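Local atomic coordinates of glyceraldehyde-3-phosphate dehydrogenase (Sulfolobus solfataricus, PDB entry 1B7G), a protein that oxidises and phosphorylates D-glyceraldehyde 3-phosphate to 1,3-bisphosphoglycerate in glycolysis, using NADP in preference to NAD. Residues T84-K94 with F106-V114; R135-L145 with H192-I201. The protein carries 1 engineered substitution. All coordinates share one frame; numbering follows the deposited sequence.

Contact 1: T84-K94 with F106-V114; sequences TTPNGVGAQYK and FQGGEKAEV. With SO4 (sulfate ion), chain H.
Glu110 reaches across to Gly88, Gly90 and Ala91 and places its carboxylate against the first turn of helix 89-99, the helix of a beta-alpha-beta crossover in the Rossmann fold. The one amide bond of the three that is not weak is Gly90 N to Glu110 OE2, 2.9 Å, reaching the oxygen from 56° above the carboxylate plane. Gly88 N also gives OE2 a weak bond, and Ala91 N gives one to OE1. An acid suits this end of a helix, where the amides and the helix dipole would be expected to stabilise negative charge. Gly90 must be bare, since a CB there would run into Glu110 CD and Phe106 CD2.

Val114 CG2 sits 3.8 Å above the plane of the Phe106 ring, over its centre, and also touches Ala91. The Lys94 side chain crosses Phe106 at about a right angle, its CD 3.7 Å from Phe106 CZ; the aliphatic part covers an aromatic neighbour while the ammonium continues to a polar one and makes a cation-pi contact with Tyr133.

Farther out, Thr84 and Gln107 run side by side, Thr84 CG2 lying against the Gln107 amide. Their polar ends are held elsewhere, Thr84 OG1 by Gly8 O and Gln107 NE2 by Asn308. Asn87 OD1 rests 3.3 Å from CA of Gly109, a probable NAD-binding residue, and a water that donates to this oxygen accepts a weak bond from Gly109 N. At the far end Lys94, bent at chi2 (61°) and chi4, lets NZ donate to Val114 O over 2.9 Å.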
loop_
_atom_site.group_PDB
_atom_site.type_symbol
_atom_site.label_atom_id
_atom_site.label_comp_id
_atom_site.label_asym_id
_atom_site.label_seq_id
_atom_site.Cartn_x
_atom_site.Cartn_y
_atom_site.Cartn_z
ATOM N N THR A 84 4.227 -16.476 -15.588
ATOM C CA THR A 84 4.695 -15.246 -14.948
ATOM C C THR A 84 5.971 -15.518 -14.170
ATOM O O THR A 84 6.210 -14.955 -13.100
ATOM C CB THR A 84 3.647 -14.623 -14.025
ATOM O OG1 THR A 84 3.281 -15.530 -12.985
ATOM C CG2 THR A 84 2.391 -14.213 -14.765
ATOM N N THR A 85 6.798 -16.399 -14.697
ATOM C CA THR A 85 8.065 -16.778 -14.137
ATOM C C THR A 85 9.114 -15.672 -14.421
ATOM O O THR A 85 8.934 -14.891 -15.337
ATOM C CB THR A 85 8.571 -18.088 -14.777
ATOM O OG1 THR A 85 8.741 -17.919 -16.199
ATOM C CG2 THR A 85 7.576 -19.205 -14.517
ATOM N N PRO A 86 10.261 -15.772 -13.804
ATOM C CA PRO A 86 11.311 -14.770 -13.975
ATOM C C PRO A 86 11.782 -14.638 -15.392
ATOM O O PRO A 86 11.594 -15.552 -16.221
ATOM C CB PRO A 86 12.347 -15.167 -12.935
ATOM C CG PRO A 86 11.666 -16.091 -11.972
ATOM C CD PRO A 86 10.595 -16.798 -12.768
ATOM N N ASN A 87 12.373 -13.504 -15.818
ATOM C CA ASN A 87 12.817 -13.402 -17.215
ATOM C C ASN A 87 13.695 -14.606 -17.547
ATOM O O ASN A 87 14.598 -14.972 -16.798
ATOM C CB ASN A 87 13.598 -12.147 -17.576
ATOM C CG ASN A 87 12.936 -10.867 -17.110
ATOM O OD1 ASN A 87 11.713 -10.776 -17.022
ATOM N ND2 ASN A 87 13.751 -9.868 -16.791
ATOM N N GLY A 88 13.449 -15.188 -18.727
ATOM C CA GLY A 88 14.239 -16.336 -19.146
ATOM C C GLY A 88 13.659 -17.674 -18.715
ATOM O O GLY A 88 13.899 -18.683 -19.373
ATOM N N VAL A 89 12.858 -17.734 -17.658
ATOM C CA VAL A 89 12.282 -19.022 -17.219
ATOM C C VAL A 89 11.152 -19.423 -18.127
ATOM O O VAL A 89 10.893 -20.601 -18.402
ATOM C CB VAL A 89 11.920 -18.937 -15.736
ATOM C CG1 VAL A 89 11.275 -20.212 -15.217
ATOM C CG2 VAL A 89 13.185 -18.619 -14.909
ATOM N N GLY A 90 10.475 -18.466 -18.767
ATOM C CA GLY A 90 9.366 -18.785 -19.658
ATOM C C GLY A 90 9.817 -19.657 -20.817
ATOM O O GLY A 90 9.124 -20.589 -21.200
ATOM N N ALA A 91 10.972 -19.354 -21.360
ATOM C CA ALA A 91 11.603 -20.080 -22.435
ATOM C C ALA A 91 11.978 -21.498 -22.005
ATOM O O ALA A 91 12.073 -22.395 -22.834
ATOM C CB ALA A 91 12.880 -19.333 -22.863
ATOM N N GLN A 92 12.240 -21.679 -20.723
ATOM C CA GLN A 92 12.531 -23.000 -20.179
ATOM C C GLN A 92 11.244 -23.807 -20.106
ATOM O O GLN A 92 11.288 -24.994 -20.386
ATOM C CB GLN A 92 13.182 -22.880 -18.809
ATOM C CG GLN A 92 14.563 -22.211 -18.880
ATOM C CD GLN A 92 15.202 -22.114 -17.510
ATOM O OE1 GLN A 92 14.854 -22.851 -16.584
ATOM N NE2 GLN A 92 16.158 -21.201 -17.365
ATOM N N TYR A 93 10.095 -23.165 -19.832
ATOM C CA TYR A 93 8.834 -23.884 -19.830
ATOM C C TYR A 93 8.208 -24.008 -21.216
ATOM O O TYR A 93 7.407 -24.926 -21.440
ATOM C CB TYR A 93 7.822 -23.283 -18.859
ATOM C CG TYR A 93 8.046 -23.723 -17.435
ATOM C CD1 TYR A 93 7.550 -24.954 -16.999
ATOM C CD2 TYR A 93 8.724 -22.924 -16.534
ATOM C CE1 TYR A 93 7.760 -25.375 -15.699
ATOM C CE2 TYR A 93 8.939 -23.335 -15.235
ATOM C CZ TYR A 93 8.448 -24.566 -14.827
ATOM O OH TYR A 93 8.643 -24.961 -13.531
ATOM N N LYS A 94 8.614 -23.187 -22.198
ATOM C CA LYS A 94 7.998 -23.294 -23.522
ATOM C C LYS A 94 7.935 -24.699 -24.091
ATOM O O LYS A 94 6.862 -25.180 -24.490
ATOM C CB LYS A 94 8.591 -22.243 -24.462
ATOM C CG LYS A 94 8.100 -22.325 -25.897
ATOM C CD LYS A 94 6.603 -22.117 -25.989
ATOM C CE LYS A 94 6.115 -22.298 -27.424
ATOM N NZ LYS A 94 6.845 -21.468 -28.399
ATOM N N PHE A 106 2.924 -15.431 -22.194
ATOM C CA PHE A 106 4.203 -15.143 -21.498
ATOM C C PHE A 106 4.353 -13.661 -21.187
ATOM O O PHE A 106 3.610 -12.833 -21.711
ATOM C CB PHE A 106 5.407 -15.652 -22.244
ATOM C CG PHE A 106 5.537 -17.097 -22.578
ATOM C CD1 PHE A 106 4.944 -17.604 -23.736
ATOM C CD2 PHE A 106 6.262 -17.966 -21.801
ATOM C CE1 PHE A 106 5.095 -18.924 -24.076
ATOM C CE2 PHE A 106 6.384 -19.298 -22.106
ATOM C CZ PHE A 106 5.812 -19.768 -23.277
ATOM N N GLN A 107 5.290 -13.317 -20.294
ATOM C CA GLN A 107 5.472 -11.919 -19.896
ATOM C C GLN A 107 6.538 -11.239 -20.732
ATOM O O GLN A 107 7.339 -11.919 -21.376
ATOM C CB GLN A 107 5.717 -11.789 -18.393
ATOM C CG GLN A 107 4.564 -12.460 -17.590
ATOM C CD GLN A 107 3.202 -12.119 -18.120
ATOM O OE1 GLN A 107 2.850 -10.946 -18.256
ATOM N NE2 GLN A 107 2.379 -13.140 -18.452
ATOM N N GLY A 108 6.561 -9.915 -20.746
ATOM C CA GLY A 108 7.445 -9.133 -21.565
ATOM C C GLY A 108 8.935 -9.270 -21.482
ATOM O O GLY A 108 9.679 -8.787 -22.350
ATOM N N GLY A 109 9.457 -9.910 -20.452
ATOM C CA GLY A 109 10.852 -10.122 -20.172
ATOM C C GLY A 109 11.426 -11.255 -21.019
ATOM O O GLY A 109 12.636 -11.440 -21.098
ATOM N N GLU A 110 10.537 -12.033 -21.624
ATOM C CA GLU A 110 10.926 -13.111 -22.516
ATOM C C GLU A 110 11.266 -12.569 -23.904
ATOM O O GLU A 110 10.820 -11.471 -24.238
ATOM C CB GLU A 110 9.750 -14.102 -22.661
ATOM C CG GLU A 110 9.486 -14.831 -21.338
ATOM C CD GLU A 110 10.643 -15.660 -20.834
ATOM O OE1 GLU A 110 11.353 -16.307 -21.634
ATOM O OE2 GLU A 110 10.847 -15.725 -19.603
ATOM N N LYS A 111 12.026 -13.339 -24.659
ATOM C CA LYS A 111 12.313 -12.973 -26.040
ATOM C C LYS A 111 11.059 -13.106 -26.897
ATOM O O LYS A 111 10.250 -14.015 -26.654
ATOM C CB LYS A 111 13.422 -13.863 -26.624
ATOM C CG LYS A 111 14.775 -13.708 -25.971
ATOM C CD LYS A 111 15.836 -14.596 -26.590
ATOM C CE LYS A 111 16.833 -15.073 -25.538
ATOM N NZ LYS A 111 17.905 -15.891 -26.192
ATOM N N ALA A 112 10.897 -12.295 -27.950
ATOM C CA ALA A 112 9.703 -12.381 -28.781
ATOM C C ALA A 112 9.507 -13.759 -29.392
ATOM O O ALA A 112 8.355 -14.243 -29.487
ATOM C CB ALA A 112 9.711 -11.325 -29.892
ATOM N N GLU A 113 10.613 -14.463 -29.682
ATOM C CA GLU A 113 10.497 -15.806 -30.233
ATOM C C GLU A 113 9.860 -16.833 -29.319
ATOM O O GLU A 113 9.558 -17.942 -29.794
ATOM C CB GLU A 113 11.902 -16.303 -30.659
ATOM C CG GLU A 113 12.603 -17.020 -29.502
ATOM C CD GLU A 113 14.079 -17.240 -29.707
ATOM O OE1 GLU A 113 14.593 -16.872 -30.784
ATOM O OE2 GLU A 113 14.741 -17.761 -28.782
ATOM N N VAL A 114 9.687 -16.611 -28.022
ATOM C CA VAL A 114 9.062 -17.600 -27.139
ATOM C C VAL A 114 7.596 -17.812 -27.504
ATOM O O VAL A 114 6.977 -18.839 -27.237
ATOM C CB VAL A 114 9.216 -17.158 -25.675
ATOM C CG1 VAL A 114 8.156 -16.102 -25.342
ATOM C CG2 VAL A 114 9.106 -18.317 -24.691
HETATM S S SO4 H . 13.950 -10.256 -28.733
HETATM O O1 SO4 H . 14.199 -10.924 -30.075
HETATM O O2 SO4 H . 14.738 -10.988 -27.692
HETATM O O3 SO4 H . 12.503 -10.246 -28.407
HETATM O O4 SO4 H . 14.470 -8.845 -28.855
HETATM O O HOH W 1 8.940 -14.283 -17.856
HETATM O O HOH W 2 9.202 -11.665 -18.044
#

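Contact 2: R135-L145 with H192-I201; sequences RVVSCNTTALL and HHAKDVNSVI. With SO4 (sulfate ion), chain C; SO4 (sulfate ion), chain F; SO4 (sulfate ion), chain H.
Thr141 and Asp196 meet where helix 139-145, the start of a longer helix that begins at Cys139, the probable nucleophile, packs against helix 193-198 of the catalytic domain of the GAPDH fold, their axes 57° apart. The Asp196 side chain can be followed outward. Its CB rests against both Thr141 branches, 3.5 Å from Thr141 OG1 and 3.6 Å from Thr141 CG2. At the tip, OD2 accepts from His192 ND1 over 2.7 Å, with ND1 above the carboxylate plane. OD1 takes a water that also bonds to the sulfate held by Lys195, and faces Arg135 NH1 in a long salt bridge. The guanidinium, turned steeply from the carboxylate, bonds more firmly to Ser118 and has only a weak bond to Ser199 OG.

The two helix starts also make an anion pocket, the deposited inorganic phosphate site, here filled by a second sulfate. Asn140 N and ND2 both donate to this ion, and Asn140 OD1, bonded to His221, helps set the amide's orientation. His193 NE2 points in its ring plane almost straight (176°) at sulfate O2, 2.7 Å away, while Ser191 holds ND1. Ser138 is the N-cap: with OG between backbone N and carbonyl carbon (chi1 76°), it accepts from Thr141 N and also from Thr141 OG1. Replacing this serine by an alanine would remove OG, and both Thr141 donors would probably lose their acceptor, weakening the start of the helix.

Away from the pocket the contact is apolar, branched aliphatic side chains filling the space between the helices. Leu144 CD1 touches Val197, Leu145 CD2 slides past Ile201 CD1, and Leu145 meets Val200 tip to tip, CD1 only 3.4 Å from Val200 CG2.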
loop_
_atom_site.group_PDB
_atom_site.type_symbol
_atom_site.label_atom_id
_atom_site.label_comp_id
_atom_site.label_asym_id
_atom_site.label_seq_id
_atom_site.Cartn_x
_atom_site.Cartn_y
_atom_site.Cartn_z
ATOM N N ARG A 135 2.958 -13.311 -26.296
ATOM C CA ARG A 135 3.848 -12.654 -25.328
ATOM C C ARG A 135 3.238 -11.315 -24.959
ATOM O O ARG A 135 3.014 -10.493 -25.847
ATOM C CB ARG A 135 5.268 -12.402 -25.871
ATOM C CG ARG A 135 6.155 -11.781 -24.755
ATOM C CD ARG A 135 7.534 -11.416 -25.361
ATOM N NE ARG A 135 7.363 -10.376 -26.374
ATOM C CZ ARG A 135 8.328 -9.554 -26.775
ATOM N NH1 ARG A 135 9.522 -9.615 -26.201
ATOM N NH2 ARG A 135 8.065 -8.626 -27.676
ATOM N N VAL A 136 2.767 -11.162 -23.728
ATOM C CA VAL A 136 2.268 -9.850 -23.317
ATOM C C VAL A 136 3.530 -8.973 -23.127
ATOM O O VAL A 136 4.392 -9.349 -22.352
ATOM C CB VAL A 136 1.476 -9.899 -22.013
ATOM C CG1 VAL A 136 1.247 -8.481 -21.470
ATOM C CG2 VAL A 136 0.102 -10.613 -22.193
ATOM N N VAL A 137 3.622 -7.830 -23.785
ATOM C CA VAL A 137 4.824 -6.992 -23.686
ATOM C C VAL A 137 5.063 -6.524 -22.244
ATOM O O VAL A 137 4.198 -6.637 -21.372
ATOM C CB VAL A 137 4.774 -5.762 -24.594
ATOM C CG1 VAL A 137 5.293 -6.123 -25.997
ATOM C CG2 VAL A 137 3.380 -5.176 -24.687
ATOM N N SER A 138 6.269 -5.983 -22.001
ATOM C CA SER A 138 6.630 -5.568 -20.640
ATOM C C SER A 138 5.747 -4.458 -20.151
ATOM O O SER A 138 5.009 -3.792 -20.894
ATOM C CB SER A 138 8.126 -5.106 -20.626
ATOM O OG SER A 138 8.150 -3.788 -21.241
ATOM N N CYS A 139 5.874 -4.111 -18.861
ATOM C CA CYS A 139 5.101 -3.044 -18.263
ATOM C C CYS A 139 5.287 -1.691 -18.974
ATOM O O CYS A 139 4.333 -0.974 -19.219
ATOM C CB CYS A 139 5.588 -2.871 -16.779
ATOM S SG CYS A 139 5.470 -4.449 -15.850
ATOM N N ASN A 140 6.550 -1.304 -19.253
ATOM C CA ASN A 140 6.717 0.019 -19.890
ATOM C C ASN A 140 6.405 -0.068 -21.372
ATOM O O ASN A 140 5.926 0.911 -21.936
ATOM C CB ASN A 140 8.146 0.545 -19.620
ATOM C CG ASN A 140 8.234 1.069 -18.187
ATOM O OD1 ASN A 140 7.355 1.806 -17.743
ATOM N ND2 ASN A 140 9.266 0.706 -17.461
ATOM N N THR A 141 6.559 -1.263 -21.987
ATOM C CA THR A 141 6.198 -1.358 -23.409
ATOM C C THR A 141 4.683 -1.206 -23.534
ATOM O O THR A 141 4.137 -0.576 -24.438
ATOM C CB THR A 141 6.637 -2.696 -24.009
ATOM O OG1 THR A 141 8.032 -2.919 -23.744
ATOM C CG2 THR A 141 6.430 -2.693 -25.528
ATOM N N THR A 142 3.975 -1.862 -22.584
ATOM C CA THR A 142 2.511 -1.747 -22.564
ATOM C C THR A 142 2.045 -0.319 -22.469
ATOM O O THR A 142 1.089 0.092 -23.137
ATOM C CB THR A 142 1.905 -2.569 -21.420
ATOM O OG1 THR A 142 2.203 -3.966 -21.586
ATOM C CG2 THR A 142 0.386 -2.424 -21.364
ATOM N N ALA A 143 2.665 0.482 -21.560
ATOM C CA ALA A 143 2.203 1.847 -21.370
ATOM C C ALA A 143 2.450 2.665 -22.650
ATOM O O ALA A 143 1.586 3.433 -23.031
ATOM C CB ALA A 143 2.917 2.475 -20.162
ATOM N N LEU A 144 3.555 2.395 -23.328
ATOM C CA LEU A 144 3.829 3.120 -24.596
ATOM C C LEU A 144 2.794 2.731 -25.679
ATOM O O LEU A 144 2.280 3.582 -26.383
ATOM C CB LEU A 144 5.231 2.770 -25.046
ATOM C CG LEU A 144 6.456 3.485 -24.436
ATOM C CD1 LEU A 144 7.681 2.622 -24.669
ATOM C CD2 LEU A 144 6.647 4.860 -25.073
ATOM N N LEU A 145 2.468 1.440 -25.812
ATOM C CA LEU A 145 1.480 0.983 -26.777
ATOM C C LEU A 145 0.081 1.510 -26.523
ATOM O O LEU A 145 -0.552 1.983 -27.479
ATOM C CB LEU A 145 1.444 -0.557 -26.855
ATOM C CG LEU A 145 2.720 -1.111 -27.520
ATOM C CD1 LEU A 145 2.830 -2.609 -27.302
ATOM C CD2 LEU A 145 2.710 -0.692 -28.990
ATOM N N HIS A 192 15.499 -1.660 -24.996
ATOM C CA HIS A 192 14.731 -2.718 -25.598
ATOM C C HIS A 192 13.280 -2.325 -25.878
ATOM O O HIS A 192 12.633 -3.031 -26.642
ATOM C CB HIS A 192 14.780 -3.987 -24.717
ATOM C CG HIS A 192 13.949 -3.915 -23.474
ATOM N ND1 HIS A 192 12.591 -4.190 -23.505
ATOM C CD2 HIS A 192 14.236 -3.605 -22.181
ATOM C CE1 HIS A 192 12.066 -4.014 -22.311
ATOM N NE2 HIS A 192 13.034 -3.704 -21.481
ATOM N N HIS A 193 12.751 -1.304 -25.205
ATOM C CA HIS A 193 11.402 -0.861 -25.393
ATOM C C HIS A 193 11.019 -0.624 -26.839
ATOM O O HIS A 193 9.912 -1.028 -27.215
ATOM C CB HIS A 193 11.139 0.415 -24.555
ATOM C CG HIS A 193 11.576 0.142 -23.129
ATOM N ND1 HIS A 193 12.877 0.257 -22.711
ATOM C CD2 HIS A 193 10.879 -0.339 -22.086
ATOM C CE1 HIS A 193 12.962 -0.110 -21.437
ATOM N NE2 HIS A 193 11.746 -0.485 -21.021
ATOM N N ALA A 194 11.914 0.003 -27.627
ATOM C CA ALA A 194 11.568 0.343 -29.000
ATOM C C ALA A 194 11.300 -0.893 -29.852
ATOM O O ALA A 194 10.239 -1.007 -30.446
ATOM C CB ALA A 194 12.631 1.265 -29.608
ATOM N N LYS A 195 12.186 -1.861 -29.802
ATOM C CA LYS A 195 12.000 -3.140 -30.442
ATOM C C LYS A 195 10.704 -3.799 -29.941
ATOM O O LYS A 195 9.921 -4.262 -30.756
ATOM C CB LYS A 195 13.179 -4.047 -30.149
ATOM C CG LYS A 195 13.203 -5.309 -30.973
ATOM C CD LYS A 195 14.295 -6.298 -30.552
ATOM C CE LYS A 195 14.486 -7.273 -31.725
ATOM N NZ LYS A 195 15.260 -8.485 -31.382
ATOM N N ASP A 196 10.467 -3.773 -28.629
ATOM C CA ASP A 196 9.243 -4.384 -28.099
ATOM C C ASP A 196 8.008 -3.690 -28.618
ATOM O O ASP A 196 7.091 -4.427 -29.013
ATOM C CB ASP A 196 9.279 -4.539 -26.590
ATOM C CG ASP A 196 10.388 -5.493 -26.154
ATOM O OD1 ASP A 196 10.967 -6.119 -27.069
ATOM O OD2 ASP A 196 10.768 -5.563 -24.982
ATOM N N VAL A 197 7.980 -2.373 -28.737
ATOM C CA VAL A 197 6.833 -1.680 -29.332
ATOM C C VAL A 197 6.630 -2.143 -30.790
ATOM O O VAL A 197 5.493 -2.358 -31.298
ATOM C CB VAL A 197 7.034 -0.178 -29.246
ATOM C CG1 VAL A 197 6.123 0.667 -30.146
ATOM C CG2 VAL A 197 6.865 0.401 -27.830
ATOM N N ASN A 198 7.746 -2.254 -31.514
ATOM C CA ASN A 198 7.756 -2.682 -32.901
ATOM C C ASN A 198 7.345 -4.141 -33.094
ATOM O O ASN A 198 6.971 -4.551 -34.199
ATOM C CB ASN A 198 9.176 -2.511 -33.475
ATOM C CG ASN A 198 9.448 -1.104 -33.987
ATOM O OD1 ASN A 198 10.609 -0.686 -33.964
ATOM N ND2 ASN A 198 8.445 -0.430 -34.479
ATOM N N SER A 199 7.359 -4.967 -32.053
ATOM C CA SER A 199 6.867 -6.336 -32.143
ATOM C C SER A 199 5.329 -6.326 -32.215
ATOM O O SER A 199 4.698 -7.329 -32.514
ATOM C CB SER A 199 7.256 -7.100 -30.866
ATOM O OG SER A 199 6.416 -6.714 -29.768
ATOM N N VAL A 200 4.747 -5.185 -31.946
ATOM C CA VAL A 200 3.330 -4.898 -31.874
ATOM C C VAL A 200 2.898 -3.958 -32.985
ATOM O O VAL A 200 2.011 -4.267 -33.779
ATOM C CB VAL A 200 3.022 -4.267 -30.500
ATOM C CG1 VAL A 200 1.600 -3.753 -30.356
ATOM C CG2 VAL A 200 3.315 -5.282 -29.391
ATOM N N ILE A 201 3.631 -2.864 -33.160
ATOM C CA ILE A 201 3.417 -1.935 -34.277
ATOM C C ILE A 201 4.670 -1.977 -35.152
ATOM O O ILE A 201 5.649 -1.256 -34.916
ATOM C CB ILE A 201 3.176 -0.503 -33.793
ATOM C CG1 ILE A 201 2.087 -0.466 -32.727
ATOM C CG2 ILE A 201 2.801 0.409 -34.974
ATOM C CD1 ILE A 201 1.780 0.926 -32.196
HETATM S S SO4 C . 10.358 -2.701 -18.601
HETATM O O1 SO4 C . 11.032 -3.589 -17.662
HETATM O O2 SO4 C . 11.016 -1.285 -18.513
HETATM O O3 SO4 C . 8.931 -2.462 -18.402
HETATM O O4 SO4 C . 10.605 -3.276 -19.936
HETATM S S SO4 F . 18.187 -3.536 -22.955
HETATM O O1 SO4 F . 17.580 -4.819 -22.438
HETATM O O2 SO4 F . 19.265 -3.118 -21.979
HETATM O O3 SO4 F . 17.132 -2.453 -23.008
HETATM O O4 SO4 F . 18.813 -3.785 -24.289
HETATM S S SO4 H . 13.950 -10.256 -28.733
HETATM O O1 SO4 H . 14.199 -10.924 -30.075
HETATM O O2 SO4 H . 14.738 -10.988 -27.692
HETATM O O3 SO4 H . 12.503 -10.246 -28.407
HETATM O O4 SO4 H . 14.470 -8.845 -28.855
HETATM O O HOH W 3 10.974 -7.850 -29.144
HETATM O O HOH W 4 8.380 -6.579 -23.770
#

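How the contacts relate
From the N terminus, strand 80-83 leads into contact 1, which closes over the rest of helix 89-99 and strand 103-106 and so completes one crossover of the nucleotide-binding sheet. Contact 2 opens later with strand 133-136, and its longer loop takes in strands 157-167 and 183-184 before helix 193-198 returns. The two lie in series, neither nested nor crossed. They are joined directly: Phe106 O probably accepts from Val136 N in the parallel sheet, and Glu110 O from Arg135 NH1. One sulfate bridges them, bound by Ala112 N of contact 1 and Lys195 NZ of contact 2. Together they tie the end of the nucleotide-binding sheet to helix 193-198 of the catalytic domain.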